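Local coordinates for protein similar to sp|P32453 Saccharomyces cerevisiae YNL315c ATP11 (Candida glabrata CBS 138, PDB 2P4F) that probably acts as a mitochondrial chaperone that binds unassembled subunits during assembly of the F1 sector of ATP synthase, at residues K269-L274 / A294-N299; K142-M147 / F219-A224; D103-L108 / A125-R130; F121-K126 / L231-V236. All coordinates share one frame; numbering follows the deposited sequence.

Interaction 1. Residues K269-L274 / A294-N299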
loop_
_atom_site.group_PDB
_atom_site.type_symbol
_atom_site.label_atom_id
_atom_site.label_comp_id
_atom_site.label_asym_id
_atom_site.label_seq_id
_atom_site.Cartn_x
_atom_site.Cartn_y
_atom_site.Cartn_z
ATOM N N LYS A 269 -7.346 -13.178 11.685
ATOM C CA LYS A 269 -8.804 -13.100 11.420
ATOM C C LYS A 269 -9.425 -11.892 12.116
ATOM O O LYS A 269 -10.349 -11.278 11.565
ATOM C CB LYS A 269 -9.523 -14.401 11.804
ATOM C CG LYS A 269 -9.018 -15.615 11.038
ATOM C CD LYS A 269 -9.769 -16.894 11.471
ATOM C CE LYS A 269 -8.860 -18.108 11.456
ATOM N NZ LYS A 269 -9.404 -19.123 12.418
ATOM N N GLU A 270 -8.912 -11.553 13.308
ATOM C CA GLU A 270 -9.451 -10.389 14.003
ATOM C C GLU A 270 -9.128 -9.111 13.231
ATOM O O GLU A 270 -9.960 -8.203 13.112
ATOM C CB GLU A 270 -8.868 -10.218 15.388
ATOM C CG GLU A 270 -9.371 -11.181 16.429
ATOM C CD GLU A 270 -8.699 -10.809 17.754
ATOM O OE1 GLU A 270 -7.739 -11.502 18.159
ATOM O OE2 GLU A 270 -9.191 -9.822 18.341
ATOM N N ARG A 271 -7.916 -9.069 12.678
ATOM C CA ARG A 271 -7.580 -7.900 11.848
ATOM C C ARG A 271 -8.454 -7.789 10.609
ATOM O O ARG A 271 -8.953 -6.671 10.275
ATOM C CB ARG A 271 -6.108 -7.976 11.408
ATOM C CG ARG A 271 -5.153 -7.727 12.573
ATOM C CD ARG A 271 -3.732 -7.382 12.064
ATOM N NE ARG A 271 -2.912 -7.136 13.252
ATOM C CZ ARG A 271 -2.078 -8.035 13.795
ATOM N NH1 ARG A 271 -1.920 -9.244 13.234
ATOM N NH2 ARG A 271 -1.370 -7.748 14.901
ATOM N N ILE A 272 -8.668 -8.900 9.909
ATOM C CA ILE A 272 -9.488 -8.840 8.703
ATOM C C ILE A 272 -10.911 -8.462 9.087
ATOM O O ILE A 272 -11.567 -7.674 8.404
ATOM C CB ILE A 272 -9.421 -10.177 7.962
ATOM C CG1 ILE A 272 -8.038 -10.360 7.327
ATOM C CG2 ILE A 272 -10.563 -10.293 6.959
ATOM C CD1 ILE A 272 -7.686 -11.772 6.954
ATOM N N GLN A 273 -11.420 -9.005 10.191
ATOM C CA GLN A 273 -12.804 -8.697 10.585
ATOM C C GLN A 273 -12.946 -7.210 10.914
ATOM O O GLN A 273 -13.971 -6.576 10.636
ATOM C CB GLN A 273 -13.197 -9.545 11.820
ATOM C CG GLN A 273 -14.670 -9.328 12.209
ATOM C CD GLN A 273 -15.607 -9.901 11.158
ATOM O OE1 GLN A 273 -15.499 -11.065 10.766
ATOM N NE2 GLN A 273 -16.551 -9.100 10.650
ATOM N N LEU A 274 -11.887 -6.630 11.530
ATOM C CA LEU A 274 -11.985 -5.207 11.826
ATOM C C LEU A 274 -12.009 -4.361 10.558
ATOM O O LEU A 274 -12.710 -3.322 10.454
ATOM C CB LEU A 274 -10.770 -4.772 12.657
ATOM C CG LEU A 274 -10.847 -3.409 13.307
ATOM C CD1 LEU A 274 -11.943 -3.341 14.379
ATOM C CD2 LEU A 274 -9.473 -3.013 13.874
ATOM N N ALA A 294 -3.194 -3.004 15.746
ATOM C CA ALA A 294 -2.109 -2.470 14.905
ATOM C C ALA A 294 -0.765 -2.518 15.629
ATOM O O ALA A 294 0.285 -2.618 15.010
ATOM C CB ALA A 294 -2.459 -1.039 14.532
ATOM N N GLN A 295 -0.779 -2.429 16.965
ATOM C CA GLN A 295 0.424 -2.401 17.773
ATOM C C GLN A 295 0.881 -3.801 18.151
ATOM O O GLN A 295 2.068 -3.919 18.489
ATOM C CB GLN A 295 0.241 -1.607 19.086
ATOM C CG GLN A 295 -0.010 -0.133 18.860
ATOM C CD GLN A 295 -0.196 0.750 20.067
ATOM O OE1 GLN A 295 -0.481 0.308 21.198
ATOM N NE2 GLN A 295 -0.004 2.044 19.803
ATOM N N SER A 296 -0.000 -4.785 18.118
ATOM C CA SER A 296 0.313 -6.165 18.497
ATOM C C SER A 296 1.350 -6.772 17.563
ATOM O O SER A 296 1.198 -6.603 16.341
ATOM C CB SER A 296 -0.912 -7.092 18.423
ATOM O OG SER A 296 -0.454 -8.425 18.514
ATOM N N MET A 297 2.354 -7.465 18.118
ATOM C CA MET A 297 3.388 -8.054 17.285
ATOM C C MET A 297 3.020 -9.396 16.667
ATOM O O MET A 297 3.766 -9.964 15.859
ATOM C CB MET A 297 4.667 -8.190 18.152
ATOM C CG MET A 297 5.073 -6.768 18.547
ATOM S SD MET A 297 6.362 -6.136 17.466
ATOM C CE MET A 297 5.476 -4.944 16.467
ATOM N N GLU A 298 1.864 -9.932 17.047
ATOM C CA GLU A 298 1.510 -11.250 16.561
ATOM C C GLU A 298 0.882 -11.144 15.174
ATOM O O GLU A 298 0.147 -10.178 14.966
ATOM C CB GLU A 298 0.529 -11.922 17.511
ATOM C CG GLU A 298 1.129 -12.032 18.917
ATOM C CD GLU A 298 0.188 -12.897 19.735
ATOM O OE1 GLU A 298 -0.764 -12.303 20.280
ATOM O OE2 GLU A 298 0.418 -14.117 19.768
ATOM N N ASN A 299 1.223 -12.157 14.381
ATOM C CA ASN A 299 0.730 -12.179 13.004
ATOM C C ASN A 299 -0.295 -13.281 12.786
ATOM O O ASN A 299 -0.601 -14.052 13.715
ATOM C CB ASN A 299 1.885 -12.367 12.006
ATOM C CG ASN A 299 2.954 -11.308 12.199
ATOM O OD1 ASN A 299 4.152 -11.601 12.292
ATOM N ND2 ASN A 299 2.534 -10.060 12.271
ATOM O OXT ASN A 299 -0.772 -13.348 11.635
#

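Interaction 2. Residues K142-M147 / F219-A224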
loop_
_atom_site.group_PDB
_atom_site.type_symbol
_atom_site.label_atom_id
_atom_site.label_comp_id
_atom_site.label_asym_id
_atom_site.label_seq_id
_atom_site.Cartn_x
_atom_site.Cartn_y
_atom_site.Cartn_z
ATOM N N LYS A 142 1.132 -15.453 -4.727
ATOM C CA LYS A 142 1.419 -15.746 -3.332
ATOM C C LYS A 142 0.993 -14.623 -2.399
ATOM O O LYS A 142 0.542 -14.882 -1.286
ATOM C CB LYS A 142 2.917 -16.053 -3.179
ATOM C CG LYS A 142 3.329 -16.340 -1.745
ATOM C CD LYS A 142 4.832 -16.620 -1.647
ATOM C CE LYS A 142 5.143 -17.387 -0.378
ATOM N NZ LYS A 142 6.194 -16.780 0.483
ATOM N N THR A 143 1.165 -13.380 -2.836
ATOM C CA THR A 143 0.976 -12.273 -1.887
ATOM C C THR A 143 0.043 -11.163 -2.322
ATOM O O THR A 143 -0.924 -10.761 -1.658
ATOM C CB THR A 143 2.371 -11.668 -1.596
ATOM O OG1 THR A 143 3.165 -12.729 -1.020
ATOM C CG2 THR A 143 2.250 -10.501 -0.630
ATOM N N PHE A 144 0.305 -10.599 -3.511
ATOM C CA PHE A 144 -0.519 -9.439 -3.848
ATOM C C PHE A 144 -1.956 -9.767 -4.155
ATOM O O PHE A 144 -2.848 -8.956 -3.848
ATOM C CB PHE A 144 0.100 -8.717 -5.067
ATOM C CG PHE A 144 -0.585 -7.353 -5.239
ATOM C CD1 PHE A 144 -0.222 -6.307 -4.392
ATOM C CD2 PHE A 144 -1.555 -7.154 -6.213
ATOM C CE1 PHE A 144 -0.835 -5.084 -4.527
ATOM C CE2 PHE A 144 -2.178 -5.918 -6.331
ATOM C CZ PHE A 144 -1.826 -4.886 -5.477
ATOM N N GLN A 145 -2.228 -10.906 -4.779
ATOM C CA GLN A 145 -3.593 -11.203 -5.213
ATOM C C GLN A 145 -4.589 -11.141 -4.065
ATOM O O GLN A 145 -5.705 -10.604 -4.216
ATOM C CB GLN A 145 -3.607 -12.582 -5.880
ATOM C CG GLN A 145 -4.967 -12.969 -6.411
ATOM C CD GLN A 145 -4.871 -14.220 -7.283
ATOM O OE1 GLN A 145 -4.204 -15.209 -6.970
ATOM N NE2 GLN A 145 -5.532 -14.176 -8.428
ATOM N N GLY A 146 -4.217 -11.718 -2.915
ATOM C CA GLY A 146 -5.165 -11.729 -1.803
ATOM C C GLY A 146 -5.349 -10.326 -1.279
ATOM O O GLY A 146 -6.480 -9.928 -0.915
ATOM N N MET A 147 -4.272 -9.534 -1.228
ATOM C CA MET A 147 -4.392 -8.146 -0.759
ATOM C C MET A 147 -5.298 -7.351 -1.695
ATOM O O MET A 147 -6.176 -6.565 -1.300
ATOM C CB MET A 147 -2.985 -7.528 -0.643
ATOM C CG MET A 147 -3.109 -6.093 -0.166
ATOM S SD MET A 147 -1.521 -5.490 0.487
ATOM C CE MET A 147 -0.421 -6.772 -0.117
ATOM N N PHE A 219 1.232 0.089 -7.211
ATOM C CA PHE A 219 1.506 -1.314 -7.509
ATOM C C PHE A 219 1.213 -1.535 -8.969
ATOM O O PHE A 219 0.097 -1.264 -9.401
ATOM C CB PHE A 219 0.624 -2.214 -6.646
ATOM C CG PHE A 219 0.930 -2.131 -5.172
ATOM C CD1 PHE A 219 1.867 -2.961 -4.561
ATOM C CD2 PHE A 219 0.243 -1.212 -4.377
ATOM C CE1 PHE A 219 2.165 -2.920 -3.191
ATOM C CE2 PHE A 219 0.528 -1.140 -3.019
ATOM C CZ PHE A 219 1.451 -2.004 -2.428
ATOM N N HIS A 220 2.226 -2.000 -9.699
ATOM C CA HIS A 220 2.070 -2.216 -11.137
ATOM C C HIS A 220 1.887 -3.683 -11.412
ATOM O O HIS A 220 2.745 -4.465 -10.995
ATOM C CB HIS A 220 3.343 -1.734 -11.866
ATOM C CG HIS A 220 3.519 -0.267 -11.598
ATOM N ND1 HIS A 220 2.777 0.699 -12.237
ATOM C CD2 HIS A 220 4.375 0.346 -10.726
ATOM C CE1 HIS A 220 3.163 1.876 -11.776
ATOM N NE2 HIS A 220 4.134 1.704 -10.837
ATOM N N LEU A 221 0.832 -4.075 -12.081
ATOM C CA LEU A 221 0.481 -5.482 -12.287
ATOM C C LEU A 221 0.768 -5.979 -13.691
ATOM O O LEU A 221 0.399 -7.080 -14.068
ATOM C CB LEU A 221 -1.043 -5.654 -12.021
ATOM C CG LEU A 221 -1.556 -5.075 -10.698
ATOM C CD1 LEU A 221 -3.025 -5.479 -10.584
ATOM C CD2 LEU A 221 -0.728 -5.499 -9.506
ATOM N N ASP A 222 1.427 -5.168 -14.525
ATOM C CA ASP A 222 1.662 -5.424 -15.925
ATOM C C ASP A 222 2.412 -6.742 -16.133
ATOM O O ASP A 222 2.241 -7.342 -17.226
ATOM C CB ASP A 222 2.472 -4.269 -16.540
ATOM C CG ASP A 222 1.837 -2.917 -16.247
ATOM O OD1 ASP A 222 1.471 -2.239 -17.270
ATOM O OD2 ASP A 222 1.737 -2.455 -15.071
ATOM N N LEU A 223 3.256 -7.156 -15.187
ATOM C CA LEU A 223 4.024 -8.393 -15.354
ATOM C C LEU A 223 3.451 -9.517 -14.523
ATOM O O LEU A 223 4.068 -10.596 -14.309
ATOM C CB LEU A 223 5.481 -8.131 -14.896
ATOM C CG LEU A 223 6.117 -6.950 -15.619
ATOM C CD1 LEU A 223 7.587 -6.808 -15.174
ATOM C CD2 LEU A 223 5.952 -7.103 -17.110
ATOM N N ALA A 224 2.254 -9.312 -13.973
ATOM C CA ALA A 224 1.691 -10.301 -13.066
ATOM C C ALA A 224 1.374 -11.586 -13.827
ATOM O O ALA A 224 1.659 -12.693 -13.373
ATOM C CB ALA A 224 0.419 -9.785 -12.391
#

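Interaction 3. Residues D103-L108 / A125-R130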
loop_
_atom_site.group_PDB
_atom_site.type_symbol
_atom_site.label_atom_id
_atom_site.label_comp_id
_atom_site.label_asym_id
_atom_site.label_seq_id
_atom_site.Cartn_x
_atom_site.Cartn_y
_atom_site.Cartn_z
ATOM N N ASP A 103 4.925 1.217 -17.958
ATOM C CA ASP A 103 5.651 1.571 -19.202
ATOM C C ASP A 103 6.283 2.955 -19.162
ATOM O O ASP A 103 7.248 3.270 -19.879
ATOM C CB ASP A 103 4.667 1.477 -20.359
ATOM C CG ASP A 103 5.334 1.503 -21.724
ATOM O OD1 ASP A 103 6.154 0.623 -22.065
ATOM O OD2 ASP A 103 4.981 2.443 -22.471
ATOM N N ASP A 104 5.724 3.871 -18.350
ATOM C CA ASP A 104 6.318 5.195 -18.191
ATOM C C ASP A 104 7.624 5.179 -17.412
ATOM O O ASP A 104 8.396 6.139 -17.442
ATOM C CB ASP A 104 5.316 6.100 -17.458
ATOM C CG ASP A 104 4.057 6.343 -18.282
ATOM O OD1 ASP A 104 4.208 6.659 -19.502
ATOM O OD2 ASP A 104 2.927 6.223 -17.752
ATOM N N TYR A 105 7.914 4.105 -16.685
ATOM C CA TYR A 105 9.141 4.002 -15.916
ATOM C C TYR A 105 10.131 3.036 -16.555
ATOM O O TYR A 105 11.333 3.322 -16.588
ATOM C CB TYR A 105 8.823 3.480 -14.511
ATOM C CG TYR A 105 7.853 4.320 -13.707
ATOM C CD1 TYR A 105 8.089 5.664 -13.467
ATOM C CD2 TYR A 105 6.729 3.741 -13.137
ATOM C CE1 TYR A 105 7.205 6.456 -12.709
ATOM C CE2 TYR A 105 5.844 4.500 -12.383
ATOM C CZ TYR A 105 6.070 5.831 -12.170
ATOM O OH TYR A 105 5.194 6.586 -11.403
ATOM N N LEU A 106 9.626 1.894 -17.027
ATOM C CA LEU A 106 10.445 0.872 -17.694
ATOM C C LEU A 106 9.676 0.443 -18.950
ATOM O O LEU A 106 8.538 -0.046 -18.756
ATOM C CB LEU A 106 10.706 -0.399 -16.891
ATOM C CG LEU A 106 11.397 -0.274 -15.548
ATOM C CD1 LEU A 106 11.420 -1.628 -14.836
ATOM C CD2 LEU A 106 12.812 0.269 -15.719
ATOM N N LYS A 107 10.196 0.574 -20.134
ATOM C CA LYS A 107 9.414 0.255 -21.325
ATOM C C LYS A 107 9.146 -1.239 -21.401
ATOM O O LYS A 107 10.035 -2.111 -21.419
ATOM C CB LYS A 107 10.139 0.701 -22.596
ATOM C CG LYS A 107 10.261 2.228 -22.705
ATOM C CD LYS A 107 8.904 2.905 -22.711
ATOM C CE LYS A 107 8.935 4.388 -22.438
ATOM N NZ LYS A 107 8.827 4.832 -21.021
ATOM N N LEU A 108 7.861 -1.549 -21.468
ATOM C CA LEU A 108 7.512 -2.970 -21.428
ATOM C C LEU A 108 8.086 -3.725 -22.610
ATOM O O LEU A 108 8.492 -4.874 -22.440
ATOM C CB LEU A 108 6.001 -3.205 -21.431
ATOM C CG LEU A 108 5.248 -2.462 -20.327
ATOM C CD1 LEU A 108 3.755 -2.718 -20.419
ATOM C CD2 LEU A 108 5.821 -2.907 -18.992
ATOM N N ALA A 125 17.223 -0.142 -9.586
ATOM C CA ALA A 125 18.157 0.895 -10.066
ATOM C C ALA A 125 17.380 2.156 -10.382
ATOM O O ALA A 125 17.892 3.280 -10.136
ATOM C CB ALA A 125 18.926 0.442 -11.310
ATOM N N LYS A 126 16.175 2.000 -10.925
ATOM C CA LYS A 126 15.390 3.183 -11.374
ATOM C C LYS A 126 15.153 4.149 -10.238
ATOM O O LYS A 126 15.176 5.376 -10.366
ATOM C CB LYS A 126 14.058 2.701 -11.958
ATOM C CG LYS A 126 12.987 3.739 -12.250
ATOM C CD LYS A 126 13.413 4.653 -13.396
ATOM C CE LYS A 126 12.213 5.446 -13.892
ATOM N NZ LYS A 126 12.556 6.290 -15.090
ATOM N N TRP A 127 14.939 3.596 -9.047
ATOM C CA TRP A 127 14.520 4.390 -7.889
ATOM C C TRP A 127 15.669 4.643 -6.925
ATOM O O TRP A 127 15.492 5.250 -5.849
ATOM C CB TRP A 127 13.342 3.704 -7.164
ATOM C CG TRP A 127 12.150 3.578 -8.090
ATOM C CD1 TRP A 127 11.675 2.425 -8.653
ATOM C CD2 TRP A 127 11.314 4.647 -8.540
ATOM N NE1 TRP A 127 10.579 2.718 -9.442
ATOM C CE2 TRP A 127 10.345 4.069 -9.377
ATOM C CE3 TRP A 127 11.319 6.028 -8.284
ATOM C CZ2 TRP A 127 9.357 4.818 -9.999
ATOM C CZ3 TRP A 127 10.334 6.785 -8.901
ATOM C CH2 TRP A 127 9.378 6.185 -9.736
ATOM N N SER A 128 16.846 4.186 -7.322
ATOM C CA SER A 128 17.990 4.215 -6.429
ATOM C C SER A 128 18.481 5.610 -6.120
ATOM O O SER A 128 19.226 5.797 -5.149
ATOM C CB SER A 128 19.181 3.425 -7.019
ATOM O OG SER A 128 19.648 4.010 -8.211
ATOM N N ASN A 129 18.166 6.649 -6.888
ATOM C CA ASN A 129 18.906 7.867 -6.510
ATOM C C ASN A 129 18.122 8.675 -5.488
ATOM O O ASN A 129 18.405 9.851 -5.334
ATOM C CB ASN A 129 19.199 8.659 -7.777
ATOM C CG ASN A 129 18.047 8.706 -8.766
ATOM O OD1 ASN A 129 17.050 7.978 -8.686
ATOM N ND2 ASN A 129 18.203 9.612 -9.731
ATOM N N ARG A 130 17.161 8.026 -4.832
ATOM C CA ARG A 130 16.262 8.752 -3.938
ATOM C C ARG A 130 16.352 8.427 -2.450
ATOM O O ARG A 130 16.709 7.318 -2.024
ATOM C CB ARG A 130 14.821 8.435 -4.340
ATOM C CG ARG A 130 14.432 8.735 -5.784
ATOM C CD ARG A 130 13.030 9.316 -5.636
ATOM N NE ARG A 130 12.291 9.469 -6.874
ATOM C CZ ARG A 130 11.243 10.297 -6.892
ATOM N NH1 ARG A 130 10.908 10.947 -5.792
ATOM N NH2 ARG A 130 10.566 10.439 -8.012
#

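Interaction 4. Residues F121-K126 / L231-V236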
loop_
_atom_site.group_PDB
_atom_site.type_symbol
_atom_site.label_atom_id
_atom_site.label_comp_id
_atom_site.label_asym_id
_atom_site.label_seq_id
_atom_site.Cartn_x
_atom_site.Cartn_y
_atom_site.Cartn_z
ATOM N N PHE A 121 16.292 -5.970 -10.808
ATOM C CA PHE A 121 17.491 -5.085 -10.744
ATOM C C PHE A 121 17.204 -3.734 -11.355
ATOM O O PHE A 121 17.561 -2.678 -10.842
ATOM C CB PHE A 121 18.619 -5.749 -11.523
ATOM C CG PHE A 121 19.248 -6.942 -10.786
ATOM C CD1 PHE A 121 18.988 -7.281 -9.467
ATOM C CD2 PHE A 121 20.120 -7.729 -11.502
ATOM C CE1 PHE A 121 19.611 -8.373 -8.896
ATOM C CE2 PHE A 121 20.787 -8.791 -10.923
ATOM C CZ PHE A 121 20.534 -9.123 -9.600
ATOM N N LEU A 122 16.534 -3.786 -12.514
ATOM C CA LEU A 122 16.271 -2.497 -13.203
ATOM C C LEU A 122 15.338 -1.610 -12.407
ATOM O O LEU A 122 15.484 -0.402 -12.382
ATOM C CB LEU A 122 15.657 -2.726 -14.583
ATOM C CG LEU A 122 16.597 -3.337 -15.627
ATOM C CD1 LEU A 122 15.766 -3.607 -16.874
ATOM C CD2 LEU A 122 17.754 -2.360 -15.894
ATOM N N TRP A 123 14.353 -2.253 -11.801
ATOM C CA TRP A 123 13.365 -1.456 -11.026
ATOM C C TRP A 123 14.037 -0.824 -9.818
ATOM O O TRP A 123 13.838 0.364 -9.521
ATOM C CB TRP A 123 12.269 -2.380 -10.586
ATOM C CG TRP A 123 11.121 -1.800 -9.831
ATOM C CD1 TRP A 123 10.707 -2.033 -8.543
ATOM C CD2 TRP A 123 10.182 -0.853 -10.392
ATOM N NE1 TRP A 123 9.570 -1.274 -8.293
ATOM C CE2 TRP A 123 9.229 -0.550 -9.398
ATOM C CE3 TRP A 123 10.066 -0.247 -11.634
ATOM C CZ2 TRP A 123 8.155 0.330 -9.582
ATOM C CZ3 TRP A 123 8.999 0.645 -11.836
ATOM C CH2 TRP A 123 8.070 0.923 -10.822
ATOM N N ARG A 124 14.868 -1.638 -9.128
ATOM C CA ARG A 124 15.560 -1.031 -7.984
ATOM C C ARG A 124 16.533 0.046 -8.444
ATOM O O ARG A 124 16.671 1.064 -7.753
ATOM C CB ARG A 124 16.241 -2.138 -7.166
ATOM C CG ARG A 124 15.206 -3.084 -6.549
ATOM C CD ARG A 124 15.928 -4.027 -5.597
ATOM N NE ARG A 124 14.988 -5.004 -5.057
ATOM C CZ ARG A 124 14.090 -4.818 -4.100
ATOM N NH1 ARG A 124 13.974 -3.629 -3.514
ATOM N NH2 ARG A 124 13.308 -5.835 -3.729
ATOM N N ALA A 125 17.223 -0.142 -9.586
ATOM C CA ALA A 125 18.157 0.895 -10.066
ATOM C C ALA A 125 17.380 2.156 -10.382
ATOM O O ALA A 125 17.892 3.280 -10.136
ATOM C CB ALA A 125 18.926 0.442 -11.310
ATOM N N LYS A 126 16.175 2.000 -10.925
ATOM C CA LYS A 126 15.390 3.183 -11.374
ATOM C C LYS A 126 15.153 4.149 -10.238
ATOM O O LYS A 126 15.176 5.376 -10.366
ATOM C CB LYS A 126 14.058 2.701 -11.958
ATOM C CG LYS A 126 12.987 3.739 -12.250
ATOM C CD LYS A 126 13.413 4.653 -13.396
ATOM C CE LYS A 126 12.213 5.446 -13.892
ATOM N NZ LYS A 126 12.556 6.290 -15.090
ATOM N N LEU A 231 5.371 -4.861 -9.251
ATOM C CA LEU A 231 6.448 -3.890 -8.963
ATOM C C LEU A 231 5.820 -2.753 -8.173
ATOM O O LEU A 231 4.774 -2.198 -8.603
ATOM C CB LEU A 231 7.039 -3.386 -10.284
ATOM C CG LEU A 231 7.816 -4.479 -11.061
ATOM C CD1 LEU A 231 8.512 -3.736 -12.206
ATOM C CD2 LEU A 231 8.776 -5.233 -10.224
ATOM N N MET A 232 6.435 -2.389 -7.032
ATOM C CA MET A 232 5.884 -1.310 -6.196
ATOM C C MET A 232 6.800 -0.133 -6.109
ATOM O O MET A 232 8.019 -0.385 -5.979
ATOM C CB MET A 232 5.661 -1.880 -4.772
ATOM C CG MET A 232 4.983 -0.857 -3.868
ATOM S SD MET A 232 5.091 -1.377 -2.114
ATOM C CE MET A 232 6.724 -0.728 -1.745
ATOM N N ASN A 233 6.291 1.069 -6.255
ATOM C CA ASN A 233 7.095 2.262 -6.016
ATOM C C ASN A 233 6.247 3.189 -5.147
ATOM O O ASN A 233 5.077 3.400 -5.437
ATOM C CB ASN A 233 7.556 2.988 -7.281
ATOM C CG ASN A 233 6.409 3.369 -8.193
ATOM O OD1 ASN A 233 5.832 2.480 -8.818
ATOM N ND2 ASN A 233 6.003 4.617 -8.380
ATOM N N GLY A 234 6.825 3.731 -4.086
ATOM C CA GLY A 234 6.072 4.709 -3.303
ATOM C C GLY A 234 6.977 5.862 -2.991
ATOM O O GLY A 234 8.225 5.787 -3.082
ATOM N N GLN A 235 6.349 6.971 -2.652
ATOM C CA GLN A 235 7.116 8.178 -2.324
ATOM C C GLN A 235 6.530 8.773 -1.039
ATOM O O GLN A 235 5.267 8.787 -0.906
ATOM C CB GLN A 235 7.066 9.264 -3.412
ATOM C CG GLN A 235 8.064 9.068 -4.544
ATOM C CD GLN A 235 7.826 9.964 -5.748
ATOM O OE1 GLN A 235 8.475 9.862 -6.784
ATOM N NE2 GLN A 235 6.870 10.882 -5.620
ATOM N N VAL A 236 7.353 9.246 -0.147
ATOM C CA VAL A 236 6.910 9.958 1.052
ATOM C C VAL A 236 7.222 11.430 0.865
ATOM O O VAL A 236 8.372 11.776 0.496
ATOM C CB VAL A 236 7.617 9.435 2.327
ATOM C CG1 VAL A 236 7.129 10.145 3.589
ATOM C CG2 VAL A 236 7.379 7.937 2.377
#

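Interaction 1. Residues K269-L274 / A294-N299
The backbone O of Glu298 is gripped by both terminal nitrogens of Arg271, with NH1 and NH2 each 2.9 Å from it. The bonds clasp the C-terminal tail, which leaves helix 287-295 at Ser296 and folds into an ST turn, against helix 266-280. Glu298 O sits in the guanidinium plane; NH1 uses a lone pair in the carbonyl plane, whereas NH2 arrives nearly along the C=O axis. Both N-H...O angles are close to 145°, bent because two donors share one acceptor. A chain extended from CG to NE lets Arg271 span the gap between helix and tail. NH2 also bonds Leu293 O, while nearby Ser296 O is taken by Arg256 NH1. The terminal carboxylate, held by Ser263 and Thr265, would favour the arginine charge, with Asn299 OXT 4.6 Å from Arg271 NH1, beyond a salt bridge. Inside the ST turn, Glu298 N donates to Ser296 OG over 3.1 Å at a nearly straight 164°.

Interaction 2. Residues K142-M147 / F219-A224
With chi1 at -168°, Phe144 turns its CG anti to the backbone N and sends its ring out from helix 140-153 toward strand 215-220, where Phe219 (chi1 -66°) holds its CG anti to the carbonyl carbon and offers a ring face. Phe144 CE1 rests over that face near the rim, 3.4 Å from Phe219 CD1 and 3.5 Å from Phe219 CG. The planes are inclined by 36° and the ring centroids lie 5.0 Å apart. The tip continues along the side chain, Phe144 CZ approaching Phe219 CB at 3.8 Å. Nearer CE2, on the same side of the ring plane, Leu221 reaches in crosswise, its CD2 methyl 3.5 Å from Phe144 CE2, so both partners meet the phenyl group from the sheet side. This is how helix 140-153 packs on one face of the antiparallel sheet that forms the half barrel. Val230 of the adjoining strand 229-236 touches all three side chains, while His220, between Phe219 and Leu221, points away from the helix and meets Leu102. Past Leu221 the chain turns into helix 224-227: Leu223 occupies its N-cap position, and Ala224 N bonds Leu221 O at 2.9 Å.

Interaction 3. Residues D103-L108 / A125-R130
Tyr105 and Lys126 bring the two segments together, their CA atoms 7.8 Å apart, and both stand near the C-terminal ends of helices. Tyr105 lies in a weakly bonded helical turn, after which the chain runs on as a loop; Lys126 ends helix 116-126, followed by a type I beta turn from Trp127 to Arg130. The turn is tied back by Ser128, whose OG and N both reach Ala125 O, at 2.7 Å and 3.1 Å, from the same face of that carbonyl. Across the gap the aromatic rings form a T-shaped (edge-to-face) pair: the six-membered ring of Trp127 directs its CZ2-CH2 edge at the face of Tyr105, with planes at 68° and centroids 5.1 Å apart. Trp127 CZ2 stands over the centre of the tyrosine ring, and Trp127 CH2 lies 3.7 Å from Tyr105 CE1. The pair joins the N-terminal helical segments beside the half barrel, where Tyr105 OH hydrogen-bonds Gln218 OE1 and both side chains touch Asn233 of strand 229-236. Lys126, bent at chi2 (68°), brings the end of its chain to the backbone of Tyr105, with CE 4.0 Å from Tyr105 CB and NZ near Tyr105 O without a hydrogen bond. Its CG also lies over a face of the neighbouring indole. Leu108 N reaches back to Asp103 OD1 over 2.8 Å, closing the loop onto the turn before it.

Interaction 4. Residues F121-K126 / L231-V236
Trp123 NE1 donates to the backbone O of Met232 at 2.9 Å, with an N-H...O angle of 154°. The acceptor lies close to the indole plane, but the donor stands well above the carbonyl plane, away from the lone pairs. Leu231 lies over one face of the ring in a CH-pi contact, its CB 3.9 Å from the centroid of the five-membered ring and its CD1 3.8 Å from Trp123 CD2. At the edge of the benzo ring, Asn233 OD1 comes within 3.3 Å of Trp123 CZ2, the amide turned steeply against the indole. With chi1 at 55°, Asn233 CG sits between its backbone N and carbonyl carbon, which brings the amide to the Trp123 edge. The amide is then fixed from the next strand: OD1 accepts from His220 NE2, and ND2 donates to Gln218 OE1. Farther out, Leu102, Leu106 and Val135 touch the indole, and Trp127 makes an edge-to-face pair with it. Helix 121-126 and strand 231-236 run parallel within 6°, their axes 9.9 Å apart at closest approach, with the buried tryptophan filling the space between them: a helix packed on the antiparallel sheet of the half barrel.

Overall arrangement
Interactions 3 and 4 are neighbours, with centres about 6 Å apart; they share Ala125 and Lys126 at the end of helix 116-126, and Leu106 CD1 packs 3.7 Å from Trp123 CE3. Interaction 2 reaches the same sheet one strand over, its centre about 15 Å from that of interaction 4, and is nested within the chain loop that interaction 4 closes. His220 links them: its N lies 2.8 Å from Leu231 O, a probable hydrogen bond, and its ring meets Tyr105 of interaction 3. Interaction 1 stands apart in the C-terminal helices, its centre about 34 Å from interaction 3 across the chain's centre; its nearest atoms come within about 8 Å of interaction 2.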